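Local coordinates for gene product PA4716 (Pseudomonas aeruginosa, PDB 1U0K), which probably acts as an isomerase of the PhzF family, although its substrate and reaction are not established, at residues A24-A29 and R42-F47; A63-L68 and L100-K105; H77-A82 and K105-R110; Y119-Q124 and D259-T264. One frame throughout, in Å; residues are numbered along the deposited sequence.

Contact 1: residues A24-A29 and R42-F47; sequences AVFDDA and RELRQF
The methyl CD1 of L44 meets F26 and A24 of strand 21-26, the side chains of L44 and F26 coming from opposite directions. CD1 lies 3.5 Å from CB of A24, tighter than ordinary carbon contact, and 3.7 Å from CE1 of F26, with CZ equally near; it approaches the ring obliquely. With CG of L44 anti to the carbonyl carbon (chi1 -62°), the branch reaches from the last turn of helix 34-44 to the strand. F26 also stacks with F51 and meets W40 edge-to-face. The helix links strands 21-26 and 48-54, which pair in parallel, and this contact seats its C-terminal end on the first. R45 leaves the helix with positive phi (62°), and Q46 follows beside A24. With CG beside its backbone N (chi1 -55°), Q46 brings CG to 3.9 Å from N of A24, a buried atom with no polar partner in the model; the bend at chi2 turns the amide away. OE1 bonds to NE2 of Q9, while NE2 makes a weak bond to O of L44 and a hydrogen bond to O of E43 of the second subunit. The Q46 side chain lies about 6 Å from that of E48, predicted active-site residue.

Contact 2: residues A63-L68 and L100-K105; sequences ARIFTL and LHLASK
One direct hydrogen bond joins A63 to H101: N of A63 donates to O of H101 at 2.9 Å, with an N-H...O angle of 161°. The bond is of ordinary length and fairly straight, the donor tilted 30° from the carbonyl plane. H101 also pairs with F61, and one residue of strand 96-101 thus bridges two alternate residues of strand 60-67, as parallel pairing requires.

Beyond that bond the link is made through water. Water 1 donates to O of A63 at 2.7 Å and accepts a weak bond from N of A103 at 3.3 Å, where strand 96-101 has already ended. The second strand ends at H101 and the chain turns into a hairpin: N of L102 bonds to O of K105 at 2.8 Å, and the chain returns as strand 106-114. Strands 60-67 and 96-101 are parallel neighbours connected through helix 78-90.

Apolar contact converges on the CD2 branch of L102. With CG beside the backbone N (chi1 -66°), this methyl swings in to strand 60-67 and meets CB of A63 at 4.1 Å and CD1 of I65 at 4.0 Å. It also lies 3.5 Å from O of A63, on the carbonyl that the water binds. I65 and L102 approach at a slant, and I65 reaches the methyl with its CD1. I65 also packs on P78 and L79 of the helix, and its side chain is about 3 Å from that of E48, the predicted active-site residue.

Contact 3: residues H77-A82 and K105-R110; sequences HPLLGA and KSVALR
L79 meets both V107 and L109 with different parts of one side chain. At its root, CB stands 3.9 Å from CD2 of L109. CG lies beside the backbone N (chi1 -59°) and divides there, CD1 continuing the extended chain. CD1 settles against the isopropyl group of V107, at 3.7 Å from CG2 and 3.9 Å from both CB and CG1, so it rests on the whole branched end while the two side chains slant past each other. The other branch, CD2, turns to L100 of the adjoining strand 96-101.

L109 packs on the backbone of the same helix. Its CD2 is 3.4 Å from O of L79 and 4.0 Å from CD2 of L80, whose side chain it crosses at about a right angle. Its chi2 of 100° is away from the staggered values, and with it CD2 lies against the helix backbone. The short axes of helix 78-82 and strand 106-110 run 9.1 Å apart at 49°. L79 and L80 also touch strands 48-54, 96-101 and 117-129 through I50, L100, M122 and A120, consistent with the central helix of a domain in the diaminopimelate epimerase fold, round which the sheet curls.

Across this interface the side chains are all aliphatic, so helix and strand are held by shape and burial, with little directional bonding to fix their mutual rotation.

Contact 4: residues Y119-Q124 and D259-T264; sequences YAEMDQ and DVQVAT
Y119-Q124 and D259-V262 run in the same general direction, with CA atoms no nearer than 8.6 Å, at E121 and D259, because both strands pair antiparallel with strand 267-282, which separates them. The gap is spanned by side chains. Y119 brings its ring to D259 by placing CG anti to the backbone N (chi1 -171°), and its OH donates to OD2 of D259 at 2.6 Å. The carboxylate sits at the edge of the ring, OD2 in the ring plane and also 3.2 Å from CE1; the two planes are only 27° apart. OD2 uses its anti lone pair, directed away from the other oxygen. The ring also meets H273 of the intervening strand edge-to-face.

E121 and Q261 make a looser second crossing. OE1 of E121 is 3.8 Å from NE2 of Q261, too far for a hydrogen bond, with carboxylate and amide planes 69° apart. The same OE1 is taken by a salt bridge to R110 of the neighbouring strand 106-114, and OE2 has a long, weak ion pair with R269.

The short phenol bond would probably stabilise the D259 carboxylate as an anion, making the link polar and directional, whereas Q261 adds mainly proximity.

How the contacts relate
Contacts 1, 2 and 3 are buried, while contact 4 is only partly so, and the chemistry follows: methyl packing dominates the first and third, backbone and water bonding joins it in the second, and a phenol-carboxylate bond carries the fourth. Contacts 2 and 3 share K105 and the hairpin of strands 96-101 and 106-114, where L100 O meets V107 N at 2.9 Å; helix 78-90 packs on both strands. Contact 4 continues to the next strand, tied to contact 3 by R110 NH2 and E121 OE1 at 3.0 Å. Contact 1 joins contact 2 through R42 NE and L68 O, 2.9 Å apart, and lies beside the second subunit.

Contact 1: residues A24-A29 and R42-F47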
loop_
_atom_site.group_PDB
_atom_site.type_symbol
_atom_site.label_atom_id
_atom_site.label_comp_id
_atom_site.label_asym_id
_atom_site.label_seq_id
_atom_site.Cartn_x
_atom_site.Cartn_y
_atom_site.Cartn_z
ATOM N N ALA A 24 -5.528 9.673 0.666
ATOM C CA ALA A 24 -5.366 10.460 1.884
ATOM C C ALA A 24 -5.150 11.929 1.536
ATOM O O ALA A 24 -4.384 12.251 0.628
ATOM C CB ALA A 24 -4.225 9.962 2.723
ATOM N N VAL A 25 -5.840 12.811 2.257
ATOM C CA VAL A 25 -5.733 14.252 2.065
ATOM C C VAL A 25 -5.349 14.915 3.374
ATOM O O VAL A 25 -6.009 14.705 4.377
ATOM C CB VAL A 25 -7.077 14.857 1.612
ATOM C CG1 VAL A 25 -6.953 16.379 1.403
ATOM C CG2 VAL A 25 -7.596 14.178 0.356
ATOM N N PHE A 26 -4.281 15.701 3.362
ATOM C CA PHE A 26 -3.853 16.492 4.509
ATOM C C PHE A 26 -4.305 17.921 4.193
ATOM O O PHE A 26 -3.777 18.551 3.294
ATOM C CB PHE A 26 -2.331 16.411 4.695
ATOM C CG PHE A 26 -1.829 15.068 5.165
ATOM C CD1 PHE A 26 -1.895 13.954 4.346
ATOM C CD2 PHE A 26 -1.266 14.930 6.437
ATOM C CE1 PHE A 26 -1.415 12.713 4.787
ATOM C CE2 PHE A 26 -0.773 13.706 6.861
ATOM C CZ PHE A 26 -0.857 12.614 6.051
ATOM N N ASP A 27 -5.296 18.427 4.916
ATOM C CA ASP A 27 -5.884 19.718 4.551
ATOM C C ASP A 27 -5.053 20.930 4.943
ATOM O O ASP A 27 -5.287 22.024 4.422
ATOM C CB ASP A 27 -7.304 19.854 5.099
ATOM C CG ASP A 27 -7.339 19.951 6.586
ATOM O OD1 ASP A 27 -7.062 18.943 7.241
ATOM O OD2 ASP A 27 -7.638 21.006 7.174
ATOM N N ASP A 28 -4.096 20.754 5.845
ATOM C CA ASP A 28 -3.153 21.823 6.141
ATOM C C ASP A 28 -1.805 21.225 6.513
ATOM O O ASP A 28 -1.548 20.877 7.676
ATOM C CB ASP A 28 -3.683 22.739 7.241
ATOM C CG ASP A 28 -2.767 23.913 7.504
ATOM O OD1 ASP A 28 -1.626 23.937 6.981
ATOM O OD2 ASP A 28 -3.106 24.870 8.240
ATOM N N ALA A 29 -0.953 21.119 5.500
ATOM C CA ALA A 29 0.349 20.489 5.617
ATOM C C ALA A 29 1.458 21.518 5.799
ATOM O O ALA A 29 2.625 21.227 5.523
ATOM C CB ALA A 29 0.615 19.639 4.380
ATOM N N ARG A 42 4.063 7.152 2.546
ATOM C CA ARG A 42 4.452 5.756 2.760
ATOM C C ARG A 42 3.757 5.169 3.983
ATOM O O ARG A 42 3.445 3.974 4.013
ATOM C CB ARG A 42 5.967 5.643 2.869
ATOM C CG ARG A 42 6.630 5.781 1.525
ATOM C CD ARG A 42 8.107 6.092 1.581
ATOM N NE ARG A 42 8.603 6.256 0.220
ATOM C CZ ARG A 42 9.799 6.737 -0.103
ATOM N NH1 ARG A 42 10.658 7.104 0.836
ATOM N NH2 ARG A 42 10.137 6.844 -1.379
ATOM N N GLU A 43 3.501 6.002 4.983
ATOM C CA GLU A 43 2.767 5.575 6.174
ATOM C C GLU A 43 1.347 5.130 5.822
ATOM O O GLU A 43 0.911 4.057 6.241
ATOM C CB GLU A 43 2.697 6.711 7.189
ATOM C CG GLU A 43 2.079 6.338 8.522
ATOM C CD GLU A 43 2.933 5.405 9.335
ATOM O OE1 GLU A 43 2.374 4.743 10.222
ATOM O OE2 GLU A 43 4.171 5.355 9.130
ATOM N N LEU A 44 0.634 5.942 5.053
ATOM C CA LEU A 44 -0.782 5.700 4.824
ATOM C C LEU A 44 -1.051 4.700 3.704
ATOM O O LEU A 44 -2.138 4.130 3.644
ATOM C CB LEU A 44 -1.500 7.021 4.582
ATOM C CG LEU A 44 -1.434 7.983 5.771
ATOM C CD1 LEU A 44 -2.286 9.208 5.512
ATOM C CD2 LEU A 44 -1.839 7.277 7.079
ATOM N N ARG A 45 -0.072 4.481 2.822
ATOM C CA ARG A 45 -0.098 3.430 1.791
ATOM C C ARG A 45 -1.222 3.536 0.763
ATOM O O ARG A 45 -1.486 2.590 0.018
ATOM C CB ARG A 45 -0.060 2.044 2.447
ATOM C CG ARG A 45 1.191 1.860 3.264
ATOM C CD ARG A 45 1.142 0.668 4.157
ATOM N NE ARG A 45 1.089 -0.575 3.403
ATOM C CZ ARG A 45 2.140 -1.277 3.019
ATOM N NH1 ARG A 45 3.365 -0.840 3.272
ATOM N NH2 ARG A 45 1.965 -2.424 2.368
ATOM N N GLN A 46 -1.862 4.698 0.686
ATOM C CA GLN A 46 -2.758 4.975 -0.417
ATOM C C GLN A 46 -1.900 5.217 -1.660
ATOM O O GLN A 46 -0.761 5.673 -1.533
ATOM C CB GLN A 46 -3.633 6.185 -0.081
ATOM C CG GLN A 46 -4.392 6.007 1.221
ATOM C CD GLN A 46 -5.332 4.806 1.184
ATOM O OE1 GLN A 46 -6.177 4.711 0.298
ATOM N NE2 GLN A 46 -5.178 3.884 2.143
ATOM N N PHE A 47 -2.419 4.889 -2.827
ATOM C CA PHE A 47 -1.631 4.967 -4.063
ATOM C C PHE A 47 -1.060 6.384 -4.202
ATOM O O PHE A 47 0.086 6.554 -4.604
ATOM C CB PHE A 47 -2.453 4.570 -5.289
ATOM C CG PHE A 47 -1.620 4.205 -6.498
ATOM C CD1 PHE A 47 -1.313 2.873 -6.783
ATOM C CD2 PHE A 47 -1.142 5.189 -7.350
ATOM C CE1 PHE A 47 -0.548 2.537 -7.906
ATOM C CE2 PHE A 47 -0.366 4.854 -8.468
ATOM C CZ PHE A 47 -0.072 3.537 -8.739
#

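Contact 2: residues A63-L68 and L100-K105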
loop_
_atom_site.group_PDB
_atom_site.type_symbol
_atom_site.label_atom_id
_atom_site.label_comp_id
_atom_site.label_asym_id
_atom_site.label_seq_id
_atom_site.Cartn_x
_atom_site.Cartn_y
_atom_site.Cartn_z
ATOM N N ALA A 63 -0.884 22.600 -3.721
ATOM C CA ALA A 63 -0.984 21.163 -3.495
ATOM C C ALA A 63 0.317 20.458 -3.840
ATOM O O ALA A 63 1.062 20.880 -4.726
ATOM C CB ALA A 63 -2.097 20.609 -4.289
ATOM N N ARG A 64 0.580 19.374 -3.122
ATOM C CA ARG A 64 1.709 18.507 -3.396
ATOM C C ARG A 64 1.151 17.085 -3.405
ATOM O O ARG A 64 0.450 16.691 -2.469
ATOM C CB ARG A 64 2.786 18.633 -2.314
ATOM C CG ARG A 64 3.317 20.042 -2.032
ATOM C CD ARG A 64 4.317 20.543 -3.030
ATOM N NE ARG A 64 5.553 19.766 -3.098
ATOM C CZ ARG A 64 6.596 19.891 -2.289
ATOM N NH1 ARG A 64 6.593 20.734 -1.268
ATOM N NH2 ARG A 64 7.662 19.138 -2.509
ATOM N N ILE A 65 1.433 16.345 -4.472
ATOM C CA ILE A 65 0.946 14.977 -4.639
ATOM C C ILE A 65 2.115 14.020 -4.672
ATOM O O ILE A 65 3.081 14.239 -5.394
ATOM C CB ILE A 65 0.127 14.825 -5.941
ATOM C CG1 ILE A 65 -1.099 15.738 -5.943
ATOM C CG2 ILE A 65 -0.293 13.387 -6.130
ATOM C CD1 ILE A 65 -1.761 15.871 -7.305
ATOM N N PHE A 66 2.031 12.961 -3.870
ATOM C CA PHE A 66 3.050 11.933 -3.820
ATOM C C PHE A 66 2.464 10.554 -4.030
ATOM O O PHE A 66 1.386 10.238 -3.522
ATOM C CB PHE A 66 3.743 11.921 -2.465
ATOM C CG PHE A 66 4.567 13.142 -2.183
ATOM C CD1 PHE A 66 3.967 14.315 -1.777
ATOM C CD2 PHE A 66 5.951 13.093 -2.286
ATOM C CE1 PHE A 66 4.742 15.434 -1.509
ATOM C CE2 PHE A 66 6.725 14.213 -2.024
ATOM C CZ PHE A 66 6.118 15.376 -1.639
ATOM N N THR A 67 3.207 9.721 -4.751
ATOM C CA THR A 67 3.023 8.274 -4.672
ATOM C C THR A 67 3.997 7.725 -3.638
ATOM O O THR A 67 4.787 8.454 -3.068
ATOM C CB THR A 67 3.267 7.578 -6.020
ATOM O OG1 THR A 67 4.653 7.695 -6.361
ATOM C CG2 THR A 67 2.498 8.210 -7.139
ATOM N N LEU A 68 3.982 6.418 -3.428
ATOM C CA LEU A 68 4.938 5.821 -2.514
ATOM C C LEU A 68 6.354 5.891 -3.080
ATOM O O LEU A 68 7.313 5.735 -2.336
ATOM C CB LEU A 68 4.554 4.377 -2.158
ATOM C CG LEU A 68 3.675 4.310 -0.911
ATOM C CD1 LEU A 68 2.258 4.725 -1.211
ATOM C CD2 LEU A 68 3.693 2.932 -0.288
ATOM N N LEU A 100 -6.495 24.862 -7.396
ATOM C CA LEU A 100 -5.370 24.176 -6.782
ATOM C C LEU A 100 -4.104 24.402 -7.600
ATOM O O LEU A 100 -4.088 24.182 -8.802
ATOM C CB LEU A 100 -5.673 22.681 -6.612
ATOM C CG LEU A 100 -6.862 22.378 -5.702
ATOM C CD1 LEU A 100 -7.119 20.878 -5.659
ATOM C CD2 LEU A 100 -6.649 22.923 -4.298
ATOM N N HIS A 101 -3.046 24.837 -6.931
ATOM C CA HIS A 101 -1.796 25.183 -7.595
ATOM C C HIS A 101 -0.778 24.078 -7.403
ATOM O O HIS A 101 -0.372 23.791 -6.287
ATOM C CB HIS A 101 -1.252 26.506 -7.045
ATOM C CG HIS A 101 -2.098 27.681 -7.404
ATOM N ND1 HIS A 101 -2.091 28.245 -8.664
ATOM C CD2 HIS A 101 -2.997 28.385 -6.680
ATOM C CE1 HIS A 101 -2.951 29.249 -8.695
ATOM N NE2 HIS A 101 -3.513 29.356 -7.504
ATOM N N LEU A 102 -0.397 23.445 -8.506
ATOM C CA LEU A 102 0.751 22.550 -8.534
ATOM C C LEU A 102 1.926 23.372 -9.064
ATOM O O LEU A 102 1.719 24.441 -9.623
ATOM C CB LEU A 102 0.457 21.338 -9.417
ATOM C CG LEU A 102 -0.648 20.408 -8.887
ATOM C CD1 LEU A 102 -1.206 19.535 -9.998
ATOM C CD2 LEU A 102 -0.136 19.548 -7.729
ATOM N N ALA A 103 3.149 22.909 -8.853
ATOM C CA ALA A 103 4.334 23.653 -9.297
ATOM C C ALA A 103 4.209 24.082 -10.758
ATOM O O ALA A 103 4.425 25.253 -11.093
ATOM C CB ALA A 103 5.582 22.811 -9.110
ATOM N N SER A 104 3.811 23.127 -11.600
ATOM C CA SER A 104 3.772 23.285 -13.057
ATOM C C SER A 104 2.588 24.097 -13.573
ATOM O O SER A 104 2.717 24.800 -14.581
ATOM C CB SER A 104 3.728 21.910 -13.740
ATOM O OG SER A 104 2.789 21.046 -13.093
ATOM N N LYS A 105 1.430 23.963 -12.923
ATOM C CA LYS A 105 0.235 24.693 -13.348
ATOM C C LYS A 105 -0.847 24.851 -12.273
ATOM O O LYS A 105 -0.793 24.246 -11.200
ATOM C CB LYS A 105 -0.374 24.033 -14.593
ATOM C CG LYS A 105 -0.865 22.616 -14.395
ATOM C CD LYS A 105 -1.364 22.031 -15.717
ATOM C CE LYS A 105 -2.656 21.257 -15.550
ATOM N NZ LYS A 105 -3.170 20.745 -16.855
HETATM O O HOH W 1 2.907 20.405 -6.684
#

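Contact 3: residues H77-A82 and K105-R110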
loop_
_atom_site.group_PDB
_atom_site.type_symbol
_atom_site.label_atom_id
_atom_site.label_comp_id
_atom_site.label_asym_id
_atom_site.label_seq_id
_atom_site.Cartn_x
_atom_site.Cartn_y
_atom_site.Cartn_z
ATOM N N HIS A 77 -6.525 12.805 -10.073
ATOM C CA HIS A 77 -7.690 12.605 -9.189
ATOM C C HIS A 77 -7.517 12.914 -7.664
ATOM O O HIS A 77 -8.516 13.075 -6.965
ATOM C CB HIS A 77 -8.248 11.192 -9.339
ATOM C CG HIS A 77 -7.364 10.159 -8.736
ATOM N ND1 HIS A 77 -6.203 9.737 -9.345
ATOM C CD2 HIS A 77 -7.415 9.532 -7.540
ATOM C CE1 HIS A 77 -5.589 8.875 -8.557
ATOM N NE2 HIS A 77 -6.301 8.737 -7.455
ATOM N N PRO A 78 -6.303 12.977 -7.118
ATOM C CA PRO A 78 -6.155 13.574 -5.782
ATOM C C PRO A 78 -6.748 14.979 -5.711
ATOM O O PRO A 78 -7.211 15.383 -4.651
ATOM C CB PRO A 78 -4.645 13.594 -5.575
ATOM C CG PRO A 78 -4.187 12.414 -6.340
ATOM C CD PRO A 78 -5.004 12.477 -7.612
ATOM N N LEU A 79 -6.755 15.711 -6.821
ATOM C CA LEU A 79 -7.341 17.050 -6.839
ATOM C C LEU A 79 -8.865 17.006 -6.667
ATOM O O LEU A 79 -9.414 17.859 -5.980
ATOM C CB LEU A 79 -6.955 17.828 -8.110
ATOM C CG LEU A 79 -5.469 18.071 -8.395
ATOM C CD1 LEU A 79 -5.313 18.902 -9.676
ATOM C CD2 LEU A 79 -4.723 18.764 -7.288
ATOM N N LEU A 80 -9.527 16.010 -7.250
ATOM C CA LEU A 80 -10.960 15.813 -7.059
ATOM C C LEU A 80 -11.294 15.569 -5.596
ATOM O O LEU A 80 -12.248 16.140 -5.066
ATOM C CB LEU A 80 -11.461 14.629 -7.877
ATOM C CG LEU A 80 -11.338 14.785 -9.386
ATOM C CD1 LEU A 80 -11.919 13.541 -10.047
ATOM C CD2 LEU A 80 -12.005 16.064 -9.888
ATOM N N GLY A 81 -10.504 14.710 -4.953
ATOM C CA GLY A 81 -10.681 14.419 -3.530
ATOM C C GLY A 81 -10.468 15.649 -2.672
ATOM O O GLY A 81 -11.253 15.919 -1.765
ATOM N N ALA A 82 -9.417 16.409 -2.959
ATOM C CA ALA A 82 -9.184 17.657 -2.255
ATOM C C ALA A 82 -10.369 18.626 -2.380
ATOM O O ALA A 82 -10.801 19.220 -1.394
ATOM C CB ALA A 82 -7.900 18.310 -2.736
ATOM N N LYS A 105 1.430 23.963 -12.923
ATOM C CA LYS A 105 0.235 24.693 -13.348
ATOM C C LYS A 105 -0.847 24.851 -12.273
ATOM O O LYS A 105 -0.793 24.246 -11.200
ATOM C CB LYS A 105 -0.374 24.033 -14.593
ATOM C CG LYS A 105 -0.865 22.616 -14.395
ATOM C CD LYS A 105 -1.364 22.031 -15.717
ATOM C CE LYS A 105 -2.656 21.257 -15.550
ATOM N NZ LYS A 105 -3.170 20.745 -16.855
ATOM N N SER A 106 -1.823 25.685 -12.608
ATOM C CA SER A 106 -3.018 25.935 -11.815
ATOM C C SER A 106 -4.173 25.091 -12.376
ATOM O O SER A 106 -4.291 24.931 -13.588
ATOM C CB SER A 106 -3.343 27.431 -11.900
ATOM O OG SER A 106 -4.570 27.743 -11.280
ATOM N N VAL A 107 -5.024 24.546 -11.507
ATOM C CA VAL A 107 -6.165 23.741 -11.936
ATOM C C VAL A 107 -7.451 24.258 -11.302
ATOM O O VAL A 107 -7.546 24.388 -10.091
ATOM C CB VAL A 107 -5.996 22.255 -11.547
ATOM C CG1 VAL A 107 -7.161 21.429 -12.044
ATOM C CG2 VAL A 107 -4.680 21.706 -12.073
ATOM N N ALA A 108 -8.432 24.561 -12.137
ATOM C CA ALA A 108 -9.749 24.971 -11.696
ATOM C C ALA A 108 -10.633 23.748 -11.448
ATOM O O ALA A 108 -10.697 22.832 -12.271
ATOM C CB ALA A 108 -10.382 25.889 -12.747
ATOM N N LEU A 109 -11.303 23.729 -10.301
ATOM C CA LEU A 109 -12.221 22.654 -9.942
ATOM C C LEU A 109 -13.553 23.199 -9.481
ATOM O O LEU A 109 -13.652 24.348 -9.069
ATOM C CB LEU A 109 -11.632 21.777 -8.835
ATOM C CG LEU A 109 -10.371 21.005 -9.221
ATOM C CD1 LEU A 109 -9.142 21.704 -8.718
ATOM C CD2 LEU A 109 -10.446 19.564 -8.732
ATOM N N ARG A 110 -14.576 22.367 -9.590
ATOM C CA ARG A 110 -15.883 22.639 -9.021
ATOM C C ARG A 110 -16.356 21.410 -8.252
ATOM O O ARG A 110 -16.003 20.277 -8.579
ATOM C CB ARG A 110 -16.882 23.013 -10.123
ATOM C CG ARG A 110 -17.245 21.903 -11.062
ATOM C CD ARG A 110 -18.217 22.332 -12.175
ATOM N NE ARG A 110 -18.750 21.176 -12.902
ATOM C CZ ARG A 110 -19.691 20.353 -12.440
ATOM N NH1 ARG A 110 -20.253 20.544 -11.252
ATOM N NH2 ARG A 110 -20.080 19.323 -13.183
#

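Contact 4: residues Y119-Q124 and D259-T264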
loop_
_atom_site.group_PDB
_atom_site.type_symbol
_atom_site.label_atom_id
_atom_site.label_comp_id
_atom_site.label_asym_id
_atom_site.label_seq_id
_atom_site.Cartn_x
_atom_site.Cartn_y
_atom_site.Cartn_z
ATOM N N TYR A 119 -19.754 15.349 -5.812
ATOM C CA TYR A 119 -19.282 15.180 -7.174
ATOM C C TYR A 119 -18.310 16.313 -7.428
ATOM O O TYR A 119 -18.634 17.473 -7.194
ATOM C CB TYR A 119 -20.431 15.245 -8.193
ATOM C CG TYR A 119 -19.976 14.869 -9.578
ATOM C CD1 TYR A 119 -19.932 13.545 -9.973
ATOM C CD2 TYR A 119 -19.557 15.838 -10.478
ATOM C CE1 TYR A 119 -19.495 13.193 -11.240
ATOM C CE2 TYR A 119 -19.109 15.499 -11.742
ATOM C CZ TYR A 119 -19.079 14.176 -12.116
ATOM O OH TYR A 119 -18.637 13.855 -13.376
ATOM N N ALA A 120 -17.123 15.976 -7.915
ATOM C CA ALA A 120 -16.095 16.954 -8.201
ATOM C C ALA A 120 -15.606 16.821 -9.637
ATOM O O ALA A 120 -15.558 15.724 -10.190
ATOM C CB ALA A 120 -14.941 16.795 -7.231
ATOM N N GLU A 121 -15.234 17.950 -10.226
ATOM C CA GLU A 121 -14.747 17.995 -11.596
ATOM C C GLU A 121 -13.594 18.971 -11.722
ATOM O O GLU A 121 -13.545 19.982 -11.031
ATOM C CB GLU A 121 -15.892 18.434 -12.499
ATOM C CG GLU A 121 -15.595 18.479 -13.978
ATOM C CD GLU A 121 -16.795 19.015 -14.729
ATOM O OE1 GLU A 121 -17.788 18.271 -14.864
ATOM O OE2 GLU A 121 -16.763 20.190 -15.149
HETATM N N MSE A 122 -12.667 18.665 -12.620
HETATM C CA MSE A 122 -11.515 19.511 -12.853
HETATM C C MSE A 122 -11.341 19.782 -14.342
HETATM O O MSE A 122 -11.733 18.962 -15.169
HETATM C CB MSE A 122 -10.260 18.848 -12.303
HETATM C CG MSE A 122 -9.830 17.599 -13.050
HETATM SE SE MSE A 122 -8.529 16.584 -12.033
HETATM C CE MSE A 122 -7.094 17.516 -12.433
ATOM N N ASP A 123 -10.757 20.937 -14.651
ATOM C CA ASP A 123 -10.360 21.306 -16.007
ATOM C C ASP A 123 -8.860 21.083 -16.155
ATOM O O ASP A 123 -8.047 21.797 -15.570
ATOM C CB ASP A 123 -10.719 22.772 -16.274
ATOM C CG ASP A 123 -10.461 23.199 -17.718
ATOM O OD1 ASP A 123 -10.208 22.333 -18.588
ATOM O OD2 ASP A 123 -10.500 24.396 -18.073
ATOM N N GLN A 124 -8.497 20.056 -16.922
ATOM C CA GLN A 124 -7.098 19.706 -17.133
ATOM C C GLN A 124 -6.427 20.474 -18.276
ATOM O O GLN A 124 -5.235 20.306 -18.522
ATOM C CB GLN A 124 -6.972 18.204 -17.382
ATOM C CG GLN A 124 -7.484 17.363 -16.213
ATOM C CD GLN A 124 -6.985 15.932 -16.246
ATOM O OE1 GLN A 124 -6.463 15.468 -17.257
ATOM N NE2 GLN A 124 -7.143 15.232 -15.141
ATOM N N ASP A 259 -15.744 10.155 -15.353
ATOM C CA ASP A 259 -16.458 11.001 -16.308
ATOM C C ASP A 259 -15.471 11.907 -17.018
ATOM O O ASP A 259 -14.636 12.538 -16.386
ATOM C CB ASP A 259 -17.522 11.846 -15.597
ATOM C CG ASP A 259 -18.580 11.002 -14.923
ATOM O OD1 ASP A 259 -18.833 9.875 -15.399
ATOM O OD2 ASP A 259 -19.214 11.366 -13.909
ATOM N N VAL A 260 -15.563 11.964 -18.343
ATOM C CA VAL A 260 -14.642 12.764 -19.139
ATOM C C VAL A 260 -15.386 13.517 -20.236
ATOM O O VAL A 260 -16.473 13.126 -20.632
ATOM C CB VAL A 260 -13.528 11.897 -19.767
ATOM C CG1 VAL A 260 -12.625 11.321 -18.678
ATOM C CG2 VAL A 260 -14.110 10.765 -20.627
ATOM N N GLN A 261 -14.787 14.606 -20.700
ATOM C CA GLN A 261 -15.320 15.367 -21.829
ATOM C C GLN A 261 -14.246 16.260 -22.428
ATOM O O GLN A 261 -13.417 16.817 -21.711
ATOM C CB GLN A 261 -16.524 16.205 -21.396
ATOM C CG GLN A 261 -16.188 17.287 -20.389
ATOM C CD GLN A 261 -17.415 17.926 -19.793
ATOM O OE1 GLN A 261 -18.047 18.775 -20.425
ATOM N NE2 GLN A 261 -17.758 17.532 -18.564
ATOM N N VAL A 262 -14.251 16.375 -23.753
ATOM C CA VAL A 262 -13.345 17.267 -24.462
ATOM C C VAL A 262 -14.196 18.368 -25.095
ATOM O O VAL A 262 -15.163 18.078 -25.789
ATOM C CB VAL A 262 -12.554 16.512 -25.556
ATOM C CG1 VAL A 262 -11.577 17.448 -26.265
ATOM C CG2 VAL A 262 -11.822 15.311 -24.953
ATOM N N ALA A 263 -13.844 19.620 -24.835
ATOM C CA ALA A 263 -14.586 20.767 -25.357
ATOM C C ALA A 263 -14.129 21.092 -26.780
ATOM O O ALA A 263 -13.243 20.428 -27.326
ATOM C CB ALA A 263 -14.387 21.970 -24.452
ATOM N N THR A 264 -14.728 22.125 -27.369
ATOM C CA THR A 264 -14.312 22.604 -28.688
ATOM C C THR A 264 -12.933 23.272 -28.600
ATOM O O THR A 264 -12.152 23.236 -29.553
ATOM C CB THR A 264 -15.359 23.585 -29.269
ATOM O OG1 THR A 264 -16.665 22.990 -29.229
ATOM C CG2 THR A 264 -15.118 23.832 -30.756
#